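PDB 4EGV: acetyl-CoA acetyltransferase, which is a monomeric thiolase-like protein of the thiolase family and probably acts as an acyltransferase. Local coordinates for residues S91-S96 with F140-T145; T47-A52 with G272-M277; D69-T74 with A106-E111; G366-G371 with N381-H386. All blocks are in the same frame, centred on the assembly; numbering follows the deposited sequence.

Interaction 1 of 4, residues S91-S96 with F140-T145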
loop_
_atom_site.group_PDB
_atom_site.type_symbol
_atom_site.label_atom_id
_atom_site.label_comp_id
_atom_site.label_asym_id
_atom_site.label_seq_id
_atom_site.Cartn_x
_atom_site.Cartn_y
_atom_site.Cartn_z
ATOM N N SER A 91 19.498 2.579 19.715
ATOM C CA SER A 91 18.737 1.362 19.460
ATOM C C SER A 91 18.992 0.710 18.107
ATOM O O SER A 91 19.048 1.350 17.095
ATOM C CB SER A 91 17.258 1.612 19.629
ATOM O OG SER A 91 16.662 0.546 20.303
ATOM N N ASN A 92 19.147 -0.592 18.117
ATOM C CA ASN A 92 19.172 -1.354 16.915
ATOM C C ASN A 92 17.991 -2.320 16.965
ATOM O O ASN A 92 18.012 -3.304 17.626
ATOM C CB ASN A 92 20.496 -2.084 16.797
ATOM C CG ASN A 92 20.827 -2.478 15.393
ATOM O OD1 ASN A 92 19.994 -2.872 14.636
ATOM N ND2 ASN A 92 22.061 -2.383 15.066
ATOM N N TYR A 93 16.935 -2.005 16.261
ATOM C CA TYR A 93 15.755 -2.806 16.357
ATOM C C TYR A 93 15.824 -4.142 15.629
ATOM O O TYR A 93 15.391 -5.117 16.172
ATOM C CB TYR A 93 14.541 -1.947 16.031
ATOM C CG TYR A 93 13.497 -2.544 15.154
ATOM C CD1 TYR A 93 12.580 -3.435 15.653
ATOM C CD2 TYR A 93 13.401 -2.207 13.838
ATOM C CE1 TYR A 93 11.650 -3.971 14.877
ATOM C CE2 TYR A 93 12.455 -2.761 13.059
ATOM C CZ TYR A 93 11.590 -3.622 13.587
ATOM O OH TYR A 93 10.641 -4.131 12.794
ATOM N N PRO A 94 16.426 -4.196 14.441
ATOM C CA PRO A 94 16.663 -5.468 13.794
ATOM C C PRO A 94 17.591 -6.443 14.514
ATOM O O PRO A 94 17.243 -7.597 14.590
ATOM C CB PRO A 94 17.229 -5.058 12.445
ATOM C CG PRO A 94 16.715 -3.776 12.245
ATOM C CD PRO A 94 16.792 -3.107 13.530
ATOM N N ARG A 95 18.742 -6.000 15.028
ATOM C CA ARG A 95 19.596 -6.848 15.921
ATOM C C ARG A 95 18.999 -7.287 17.269
ATOM O O ARG A 95 19.325 -8.357 17.738
ATOM C CB ARG A 95 20.987 -6.246 16.157
ATOM C CG ARG A 95 21.910 -6.604 15.072
ATOM C CD ARG A 95 23.304 -6.135 15.250
ATOM N NE ARG A 95 23.883 -6.178 13.922
ATOM C CZ ARG A 95 24.254 -7.300 13.288
ATOM N NH1 ARG A 95 24.126 -8.513 13.865
ATOM N NH2 ARG A 95 24.722 -7.190 12.044
ATOM N N SER A 96 18.149 -6.473 17.886
ATOM C CA SER A 96 17.508 -6.892 19.107
ATOM C C SER A 96 16.589 -8.083 18.832
ATOM O O SER A 96 16.433 -8.941 19.693
ATOM C CB SER A 96 16.667 -5.775 19.753
ATOM O OG SER A 96 17.258 -4.505 19.802
ATOM N N PHE A 140 11.019 -8.680 8.901
ATOM C CA PHE A 140 10.012 -8.556 9.937
ATOM C C PHE A 140 9.599 -7.105 10.104
ATOM O O PHE A 140 10.264 -6.200 9.609
ATOM C CB PHE A 140 10.469 -9.167 11.280
ATOM C CG PHE A 140 11.855 -8.765 11.683
ATOM C CD1 PHE A 140 12.118 -7.487 12.155
ATOM C CD2 PHE A 140 12.910 -9.654 11.535
ATOM C CE1 PHE A 140 13.403 -7.096 12.501
ATOM C CE2 PHE A 140 14.243 -9.257 11.876
ATOM C CZ PHE A 140 14.463 -7.972 12.363
ATOM N N GLY A 141 8.470 -6.884 10.770
ATOM C CA GLY A 141 8.013 -5.541 11.055
ATOM C C GLY A 141 6.971 -5.622 12.131
ATOM O O GLY A 141 6.525 -6.696 12.409
ATOM N N SER A 142 6.567 -4.503 12.722
ATOM C CA SER A 142 5.600 -4.491 13.833
ATOM C C SER A 142 5.089 -3.101 14.139
ATOM O O SER A 142 5.645 -2.109 13.691
ATOM C CB SER A 142 6.168 -5.115 15.127
ATOM O OG SER A 142 7.382 -4.511 15.522
ATOM N N GLU A 143 4.001 -3.023 14.896
ATOM C CA GLU A 143 3.516 -1.754 15.394
ATOM C C GLU A 143 2.842 -1.893 16.721
ATOM O O GLU A 143 2.343 -2.946 17.061
ATOM C CB GLU A 143 2.618 -1.048 14.409
ATOM C CG GLU A 143 1.843 -1.918 13.462
ATOM C CD GLU A 143 1.168 -1.090 12.339
ATOM O OE1 GLU A 143 1.529 -1.259 11.110
ATOM O OE2 GLU A 143 0.289 -0.258 12.723
ATOM N N ASN A 144 2.848 -0.772 17.440
ATOM C CA ASN A 144 2.412 -0.573 18.821
ATOM C C ASN A 144 1.106 0.252 18.956
ATOM O O ASN A 144 0.727 0.996 18.036
ATOM C CB ASN A 144 3.514 0.231 19.501
ATOM C CG ASN A 144 4.197 -0.522 20.543
ATOM O OD1 ASN A 144 3.621 -1.428 21.129
ATOM N ND2 ASN A 144 5.432 -0.148 20.827
ATOM N N THR A 145 0.420 0.156 20.103
ATOM C CA THR A 145 -0.606 1.184 20.450
ATOM C C THR A 145 0.092 2.518 20.789
ATOM O O THR A 145 -0.485 3.580 20.599
ATOM C CB THR A 145 -1.594 0.788 21.613
ATOM O OG1 THR A 145 -0.847 0.316 22.732
ATOM C CG2 THR A 145 -2.605 -0.296 21.182
#
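Tyr93 and Phe140 meet as an offset edge-to-face pair. The edge of the Phe140 ring is turned toward the face of Tyr93, with the ring planes at 87° and the centroids 5.8 Å apart. The two side chains slide past each other in opposite directions. The phenol end of Tyr93 runs along the CD1 side of the Phe140 ring to the strand backbone. Its OH lies near the plane of the Phe140 ring, at the edge, 3.7 Å from Phe140 CD1. The same Tyr93 OH sits 3.5 Å from Gly141 CA. Phe140 holds CG between its backbone N and carbonyl carbon (chi1 47°), and from there the ring reaches Pro94 in the first turn of helix 93-101. Phe140 CZ touches Pro94 CB at 4.0 Å and Pro94 O at 3.6 Å. Asn92 is the N-cap of this helix, its OD1 accepting a weak bond from Arg95 N. Val71 of the neighbouring strand 70-73 touches both Pro94 and Phe140. Ser142 turns its hydroxyl to Ser42 O of helix 42-56, and Tyr93 OH has a weak hydrogen bond to Thr74 O. The contact joins helix 93-101 to strand 136-143 of the central sheet. Its cohesion is mainly aromatic and apolar, while the hydroxyls of Tyr93 and Ser142 find their polar partners outside the pair of segments.

Interaction 2 of 4, residues T47-A52 with G272-M277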
loop_
_atom_site.group_PDB
_atom_site.type_symbol
_atom_site.label_atom_id
_atom_site.label_comp_id
_atom_site.label_asym_id
_atom_site.label_seq_id
_atom_site.Cartn_x
_atom_site.Cartn_y
_atom_site.Cartn_z
ATOM N N THR A 47 9.494 -10.107 17.452
ATOM C CA THR A 47 10.111 -11.335 17.959
ATOM C C THR A 47 9.129 -12.510 17.951
ATOM O O THR A 47 9.408 -13.546 17.436
ATOM C CB THR A 47 10.703 -11.064 19.361
ATOM O OG1 THR A 47 11.756 -10.101 19.207
ATOM C CG2 THR A 47 11.218 -12.328 20.003
ATOM N N GLU A 48 7.962 -12.315 18.515
ATOM C CA GLU A 48 6.932 -13.306 18.451
ATOM C C GLU A 48 6.577 -13.781 17.030
ATOM O O GLU A 48 6.474 -14.971 16.801
ATOM C CB GLU A 48 5.683 -12.809 19.167
ATOM C CG GLU A 48 5.666 -13.106 20.646
ATOM C CD GLU A 48 5.805 -14.595 21.006
ATOM O OE1 GLU A 48 5.187 -15.465 20.375
ATOM O OE2 GLU A 48 6.529 -14.899 21.964
ATOM N N ALA A 49 6.370 -12.855 16.106
ATOM C CA ALA A 49 6.203 -13.197 14.682
ATOM C C ALA A 49 7.402 -13.912 14.040
ATOM O O ALA A 49 7.217 -14.809 13.248
ATOM C CB ALA A 49 5.850 -11.983 13.890
ATOM N N ALA A 50 8.619 -13.524 14.401
ATOM C CA ALA A 50 9.827 -14.141 13.864
ATOM C C ALA A 50 9.997 -15.578 14.325
ATOM O O ALA A 50 10.458 -16.447 13.546
ATOM C CB ALA A 50 11.050 -13.313 14.193
ATOM N N LYS A 51 9.590 -15.822 15.572
ATOM C CA LYS A 51 9.595 -17.160 16.183
ATOM C C LYS A 51 8.637 -18.128 15.538
ATOM O O LYS A 51 8.922 -19.308 15.446
ATOM C CB LYS A 51 9.285 -17.079 17.676
ATOM C CG LYS A 51 10.465 -16.785 18.525
ATOM C CD LYS A 51 10.013 -16.521 19.941
ATOM C CE LYS A 51 11.233 -16.236 20.823
ATOM N NZ LYS A 51 10.856 -15.575 22.063
ATOM N N ALA A 52 7.503 -17.597 15.112
ATOM C CA ALA A 52 6.502 -18.331 14.340
ATOM C C ALA A 52 6.942 -18.597 12.908
ATOM O O ALA A 52 6.569 -19.630 12.355
ATOM C CB ALA A 52 5.152 -17.611 14.358
ATOM N N GLY A 272 2.691 -8.118 14.758
ATOM C CA GLY A 272 3.956 -8.348 14.092
ATOM C C GLY A 272 3.805 -9.329 12.966
ATOM O O GLY A 272 2.914 -10.156 12.981
ATOM N N ALA A 273 4.666 -9.209 11.970
ATOM C CA ALA A 273 4.743 -10.163 10.885
ATOM C C ALA A 273 6.218 -10.425 10.513
ATOM O O ALA A 273 7.022 -9.532 10.623
ATOM C CB ALA A 273 3.916 -9.667 9.712
ATOM N N ALA A 274 6.564 -11.644 10.098
ATOM C CA ALA A 274 7.906 -11.999 9.663
ATOM C C ALA A 274 7.886 -12.938 8.471
ATOM O O ALA A 274 6.988 -13.753 8.339
ATOM C CB ALA A 274 8.667 -12.600 10.794
ATOM N N LEU A 275 8.871 -12.804 7.591
ATOM C CA LEU A 275 9.063 -13.748 6.493
ATOM C C LEU A 275 10.449 -14.380 6.480
ATOM O O LEU A 275 11.445 -13.715 6.542
ATOM C CB LEU A 275 8.793 -13.083 5.121
ATOM C CG LEU A 275 7.547 -12.197 4.955
ATOM C CD1 LEU A 275 7.652 -11.286 3.747
ATOM C CD2 LEU A 275 6.277 -13.026 4.922
ATOM N N LEU A 276 10.497 -15.682 6.373
ATOM C CA LEU A 276 11.741 -16.376 6.276
ATOM C C LEU A 276 11.965 -16.890 4.867
ATOM O O LEU A 276 11.165 -17.603 4.336
ATOM C CB LEU A 276 11.749 -17.506 7.290
ATOM C CG LEU A 276 12.986 -18.379 7.533
ATOM C CD1 LEU A 276 14.287 -17.603 7.951
ATOM C CD2 LEU A 276 12.572 -19.449 8.523
HETATM N N MSE A 277 13.088 -16.518 4.282
HETATM C CA MSE A 277 13.384 -16.753 2.889
HETATM C C MSE A 277 14.774 -17.315 2.744
HETATM O O MSE A 277 15.667 -16.990 3.514
HETATM C CB MSE A 277 13.325 -15.434 2.181
HETATM C CG MSE A 277 13.230 -15.518 0.665
HETATM SE SE MSE A 277 13.143 -13.700 -0.165
HETATM C CE MSE A 277 12.132 -12.813 1.242
#
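Ala49 lays its methyl group on the strand backbone at Gly272. Ala49 CB is 3.5 Å from Gly272 C, so it touches the peptide link between Gly272 and Ala273. Gly272 has no side chain, and the helix can come close at this point. Two residues after Gly272, Ala274 points its own methyl at the helix. Ala274 CB rests 3.6 Å from Ala50 CA, and it lies equally near the backbone oxygen of Ala49. The methyl carbons Ala49 CB and Ala274 CB are 4.2 Å apart, so the two methyls pack side by side. With such short side chains the axes of helix 47-52 and strand 272-277 approach to 6.3 Å. Their N-to-C directions differ by 36°. A second shell holds both partners in place. Gly272 and Ala274 pair by backbone hydrogen bonds with Phe28 and Gly26 of strand 20-29, and Ala273 pairs with Gly141 on the other side. Phe140 of that same strand 136-143 packs against Ala274. On the helix, Ala50 also touches Leu138 and Ile101, while Thr47 OG1 is bonded to Val43 O and Asn100 ND2. Ala273 points away from helix 42-56 and meets Met385 and His386 of helix 383-397, so helices cover both faces of the sheet here. The contact is purely van der Waals, and the closeness of helix and sheet depends on glycine and alanine.

Interaction 3 of 4, residues D69-T74 with A106-E111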
loop_
_atom_site.group_PDB
_atom_site.type_symbol
_atom_site.label_atom_id
_atom_site.label_comp_id
_atom_site.label_asym_id
_atom_site.label_seq_id
_atom_site.Cartn_x
_atom_site.Cartn_y
_atom_site.Cartn_z
ATOM N N ASP A 69 21.866 -15.035 7.840
ATOM C CA ASP A 69 22.941 -14.130 7.559
ATOM C C ASP A 69 22.511 -12.648 7.433
ATOM O O ASP A 69 23.344 -11.738 7.595
ATOM C CB ASP A 69 23.809 -14.621 6.373
ATOM C CG ASP A 69 23.003 -14.867 5.042
ATOM O OD1 ASP A 69 22.443 -13.927 4.413
ATOM O OD2 ASP A 69 22.973 -16.034 4.588
ATOM N N THR A 70 21.224 -12.403 7.159
ATOM C CA THR A 70 20.707 -11.040 7.111
ATOM C C THR A 70 19.352 -10.933 7.748
ATOM O O THR A 70 18.504 -11.777 7.518
ATOM C CB THR A 70 20.583 -10.522 5.686
ATOM O OG1 THR A 70 21.787 -10.823 5.000
ATOM C CG2 THR A 70 20.372 -9.014 5.688
ATOM N N VAL A 71 19.187 -9.888 8.557
ATOM C CA VAL A 71 17.893 -9.459 9.041
ATOM C C VAL A 71 17.558 -8.074 8.516
ATOM O O VAL A 71 18.406 -7.195 8.392
ATOM C CB VAL A 71 17.729 -9.503 10.570
ATOM C CG1 VAL A 71 17.909 -10.893 11.051
ATOM C CG2 VAL A 71 18.685 -8.592 11.261
ATOM N N ALA A 72 16.301 -7.893 8.180
ATOM C CA ALA A 72 15.871 -6.654 7.690
ATOM C C ALA A 72 14.562 -6.368 8.404
ATOM O O ALA A 72 13.704 -7.238 8.540
ATOM C CB ALA A 72 15.710 -6.724 6.173
ATOM N N GLY A 73 14.433 -5.156 8.911
ATOM C CA GLY A 73 13.203 -4.702 9.526
ATOM C C GLY A 73 12.580 -3.506 8.837
ATOM O O GLY A 73 13.260 -2.624 8.283
ATOM N N THR A 74 11.260 -3.476 8.834
ATOM C CA THR A 74 10.566 -2.255 8.399
ATOM C C THR A 74 10.539 -1.191 9.498
ATOM O O THR A 74 10.514 -1.489 10.686
ATOM C CB THR A 74 9.137 -2.495 7.880
ATOM O OG1 THR A 74 8.306 -2.969 8.924
ATOM C CG2 THR A 74 9.141 -3.473 6.781
ATOM N N ALA A 106 25.410 -11.510 9.892
ATOM C CA ALA A 106 26.411 -10.560 9.456
ATOM C C ALA A 106 25.762 -9.182 9.086
ATOM O O ALA A 106 26.286 -8.151 9.447
ATOM C CB ALA A 106 27.286 -11.160 8.304
ATOM N N HIS A 107 24.624 -9.156 8.381
ATOM C CA HIS A 107 24.013 -7.853 8.028
ATOM C C HIS A 107 22.686 -7.621 8.711
ATOM O O HIS A 107 21.864 -8.506 8.798
ATOM C CB HIS A 107 23.870 -7.625 6.506
ATOM C CG HIS A 107 25.162 -7.706 5.759
ATOM N ND1 HIS A 107 26.086 -6.676 5.761
ATOM C CD2 HIS A 107 25.703 -8.702 5.011
ATOM C CE1 HIS A 107 27.132 -7.026 5.029
ATOM N NE2 HIS A 107 26.927 -8.252 4.567
ATOM N N ALA A 108 22.503 -6.418 9.220
ATOM C CA ALA A 108 21.210 -5.985 9.688
ATOM C C ALA A 108 20.766 -4.768 8.846
ATOM O O ALA A 108 21.559 -3.888 8.539
ATOM C CB ALA A 108 21.257 -5.670 11.169
ATOM N N VAL A 109 19.499 -4.738 8.438
ATOM C CA VAL A 109 18.999 -3.626 7.624
ATOM C C VAL A 109 17.773 -2.984 8.228
ATOM O O VAL A 109 16.900 -3.678 8.669
ATOM C CB VAL A 109 18.714 -4.068 6.121
ATOM C CG1 VAL A 109 18.100 -2.991 5.335
ATOM C CG2 VAL A 109 19.964 -4.500 5.438
ATOM N N LEU A 110 17.735 -1.649 8.260
ATOM C CA LEU A 110 16.533 -0.867 8.623
ATOM C C LEU A 110 16.070 -0.142 7.371
ATOM O O LEU A 110 16.754 0.726 6.852
ATOM C CB LEU A 110 16.792 0.119 9.779
ATOM C CG LEU A 110 15.561 0.848 10.367
ATOM C CD1 LEU A 110 14.428 -0.127 10.839
ATOM C CD2 LEU A 110 15.949 1.824 11.491
ATOM N N GLU A 111 14.901 -0.529 6.882
ATOM C CA GLU A 111 14.458 -0.134 5.549
ATOM C C GLU A 111 13.845 1.275 5.579
ATOM O O GLU A 111 13.574 1.811 6.658
ATOM C CB GLU A 111 13.512 -1.226 4.984
ATOM C CG GLU A 111 12.713 -0.943 3.635
ATOM C CD GLU A 111 13.566 -0.735 2.329
ATOM O OE1 GLU A 111 14.686 -0.185 2.370
ATOM O OE2 GLU A 111 13.070 -1.124 1.236
#
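Strands 70-73 and 107-110 form the parallel edge pair of the large mixed sheet, with 107-110 outermost. Helix 93-101 connects them, giving a beta-alpha-beta crossover. The N-to-C directions of strands 70-73 and 107-110 differ by 11°, and the axes come within 4.6 Å. Five backbone hydrogen bonds join them. His107 N gives a nearly straight bond of 3.0 Å to Asp69 O, with an N-H...O angle of 178°. Val71 N then donates to His107 O, and Val71 O accepts from Val109 N at 2.7 Å. Gly73 closes the ladder: Gly73 N donates to Val109 O, and Gly73 O accepts from Glu111 N at 3.0 Å. Residues facing each other in the pairs Thr70-His107 and Ala72-Val109 lie on one face of the sheet. Thr70 and His107 cross obliquely there. Thr70 keeps CG2 anti to its backbone N, which sets this methyl 3.9 Å from His107 CB. The hydroxyl of Thr70 is bonded to Asn134 OD1. Ala72 CB meets Val109 CB at 4.0 Å. On the other face Val71 CG2 touches Ala108 CB at 3.9 Å, beneath helix 93-101. There Pro94 packs on Val71 and Tyr93 on Leu110. Leu110 CD1 reaches back to Gly73 O at 3.8 Å. The inner strand pairs further with strand 136-143, and Asp69 OD2 accepts from Val136 N. Backbone bonding sets the register of the two strands; apolar contacts on both faces add packing, with no charged pair.

Interaction 4 of 4, residues G366-G371 with N381-H386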
loop_
_atom_site.group_PDB
_atom_site.type_symbol
_atom_site.label_atom_id
_atom_site.label_comp_id
_atom_site.label_asym_id
_atom_site.label_seq_id
_atom_site.Cartn_x
_atom_site.Cartn_y
_atom_site.Cartn_z
ATOM N N GLY A 366 -11.917 -12.001 -5.090
ATOM C CA GLY A 366 -11.726 -11.111 -3.969
ATOM C C GLY A 366 -10.522 -10.228 -4.203
ATOM O O GLY A 366 -9.589 -10.611 -4.883
ATOM N N LEU A 367 -10.509 -9.044 -3.633
ATOM C CA LEU A 367 -9.322 -8.170 -3.757
ATOM C C LEU A 367 -8.428 -8.106 -2.509
ATOM O O LEU A 367 -7.433 -7.417 -2.499
ATOM C CB LEU A 367 -9.728 -6.764 -4.202
ATOM C CG LEU A 367 -10.649 -6.731 -5.417
ATOM C CD1 LEU A 367 -11.207 -5.350 -5.562
ATOM C CD2 LEU A 367 -9.881 -7.145 -6.661
ATOM N N THR A 368 -8.781 -8.860 -1.479
ATOM C CA THR A 368 -8.002 -8.898 -0.242
ATOM C C THR A 368 -7.908 -10.294 0.368
ATOM O O THR A 368 -8.787 -11.118 0.247
ATOM C CB THR A 368 -8.526 -7.869 0.805
ATOM O OG1 THR A 368 -7.612 -7.796 1.888
ATOM C CG2 THR A 368 -9.922 -8.248 1.321
ATOM N N LEU A 369 -6.803 -10.552 1.005
ATOM C CA LEU A 369 -6.628 -11.789 1.679
ATOM C C LEU A 369 -6.689 -11.578 3.181
ATOM O O LEU A 369 -6.890 -12.489 3.932
ATOM C CB LEU A 369 -5.263 -12.335 1.317
ATOM C CG LEU A 369 -5.153 -12.969 -0.042
ATOM C CD1 LEU A 369 -3.687 -13.274 -0.333
ATOM C CD2 LEU A 369 -5.992 -14.220 -0.048
ATOM N N THR A 370 -6.501 -10.343 3.587
ATOM C CA THR A 370 -6.310 -9.990 4.954
ATOM C C THR A 370 -7.580 -9.349 5.527
ATOM O O THR A 370 -7.988 -9.606 6.653
ATOM C CB THR A 370 -5.119 -9.028 5.023
ATOM O OG1 THR A 370 -3.908 -9.764 4.874
ATOM C CG2 THR A 370 -5.075 -8.366 6.311
ATOM N N GLY A 371 -8.185 -8.527 4.730
ATOM C CA GLY A 371 -9.290 -7.768 5.190
ATOM C C GLY A 371 -9.045 -6.322 4.939
ATOM O O GLY A 371 -9.943 -5.566 4.985
ATOM N N ASN A 381 2.085 1.019 7.510
ATOM C CA ASN A 381 3.438 0.749 7.103
ATOM C C ASN A 381 3.854 -0.726 6.898
ATOM O O ASN A 381 4.515 -1.073 5.912
ATOM C CB ASN A 381 4.423 1.472 7.999
ATOM C CG ASN A 381 5.591 1.974 7.218
ATOM O OD1 ASN A 381 6.649 1.329 7.171
ATOM N ND2 ASN A 381 5.391 3.100 6.527
ATOM N N ASN A 382 3.467 -1.579 7.835
ATOM C CA ASN A 382 3.812 -2.986 7.788
ATOM C C ASN A 382 2.659 -3.904 7.334
ATOM O O ASN A 382 2.739 -5.109 7.423
ATOM C CB ASN A 382 4.384 -3.429 9.146
ATOM C CG ASN A 382 5.186 -4.670 9.030
ATOM O OD1 ASN A 382 6.159 -4.703 8.291
ATOM N ND2 ASN A 382 4.762 -5.721 9.702
ATOM N N TYR A 383 1.597 -3.319 6.820
ATOM C CA TYR A 383 0.436 -4.086 6.402
ATOM C C TYR A 383 0.705 -5.193 5.386
ATOM O O TYR A 383 0.266 -6.312 5.576
ATOM C CB TYR A 383 -0.651 -3.178 5.851
ATOM C CG TYR A 383 -1.713 -4.001 5.160
ATOM C CD1 TYR A 383 -2.724 -4.631 5.905
ATOM C CD2 TYR A 383 -1.677 -4.210 3.773
ATOM C CE1 TYR A 383 -3.649 -5.392 5.307
ATOM C CE2 TYR A 383 -2.626 -4.993 3.170
ATOM C CZ TYR A 383 -3.603 -5.579 3.946
ATOM O OH TYR A 383 -4.570 -6.346 3.366
ATOM N N SER A 384 1.414 -4.893 4.306
ATOM C CA SER A 384 1.652 -5.887 3.253
ATOM C C SER A 384 2.440 -7.114 3.680
ATOM O O SER A 384 2.546 -8.064 2.943
ATOM C CB SER A 384 2.295 -5.266 1.993
ATOM O OG SER A 384 1.322 -4.773 1.090
HETATM N N MSE A 385 3.008 -7.131 4.857
HETATM C CA MSE A 385 3.706 -8.324 5.233
HETATM C C MSE A 385 2.764 -9.391 5.740
HETATM O O MSE A 385 3.064 -10.577 5.667
HETATM C CB MSE A 385 4.692 -8.014 6.305
HETATM C CG MSE A 385 5.595 -9.150 6.542
HETATM SE SE MSE A 385 7.184 -8.403 7.078
HETATM C CE MSE A 385 6.681 -7.521 8.699
ATOM N N HIS A 386 1.650 -8.941 6.294
ATOM C CA HIS A 386 0.520 -9.778 6.588
ATOM C C HIS A 386 -0.139 -10.364 5.302
ATOM O O HIS A 386 -0.524 -11.514 5.271
ATOM C CB HIS A 386 -0.472 -8.967 7.435
ATOM C CG HIS A 386 0.065 -8.624 8.788
ATOM N ND1 HIS A 386 0.086 -9.532 9.824
ATOM C CD2 HIS A 386 0.639 -7.491 9.262
ATOM C CE1 HIS A 386 0.627 -8.968 10.883
ATOM N NE2 HIS A 386 0.963 -7.731 10.569
#
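Thr370 reaches from the loop onto the phenol end of Tyr383. Its CB lies 3.2 Å from Tyr383 OH and 3.9 Å from Tyr383 CZ. At CB the side chain branches. The methyl CG2, anti to the backbone N (chi1 -76° for OG1), goes to the ring and meets Tyr383 CE1 at 3.4 Å. The other branch, OG1, turns toward the helix and stands 3.8 Å from His386 O, and it is as near to Tyr383 OH. Tyr383 approaches from the opposite direction, its CG anti to the backbone N, so that the ring extends from segment 381-386 to the loop. Its hydroxyl is hydrogen-bonded to Asp341 OD2 of strand 337-342. Thr368 lies across the tip of Tyr383 at about a right angle, with Thr368 OG1 in contact with Tyr383 OH at 3.7 Å. Within its own loop Thr368 OG1 accepts from Thr370 N at 3.3 Å and from Gly371 N at 3.0 Å. Asp341 ties the two sides together, since its OD1 accepts from Leu369 N as well. On the helix side, His386 ND1 is bonded to Gln27 NE2, and the His386 ring meets that of Phe376. Gly371 has phi 126°, a value that suits a residue without a side chain. The bonds to Thr368 OG1 are those of an ST turn and ST motif, which fold the loop back on itself where it meets Tyr383.

Overall arrangement
Interactions 1, 2 and 3 all reach the same mixed sheet, whereas interaction 4 lies closer to the chain's centre, in a loop and helix 383-397. Interactions 1, 2 and 4 are buried, but interaction 3 is at the sheet's edge and partly open. The chemistry follows: backbone hydrogen bonds dominate interaction 3, aromatic and methyl packing interactions 1 and 2, and a threonine-tyrosine meeting interaction 4. Strands 136-143 and 271-279 are neighbours, so interactions 1 and 2 touch, while helix 93-101 of interaction 1 connects the two strands of interaction 3. Thr74 of interaction 3 and Asn382 of interaction 4 are linked through their side chains.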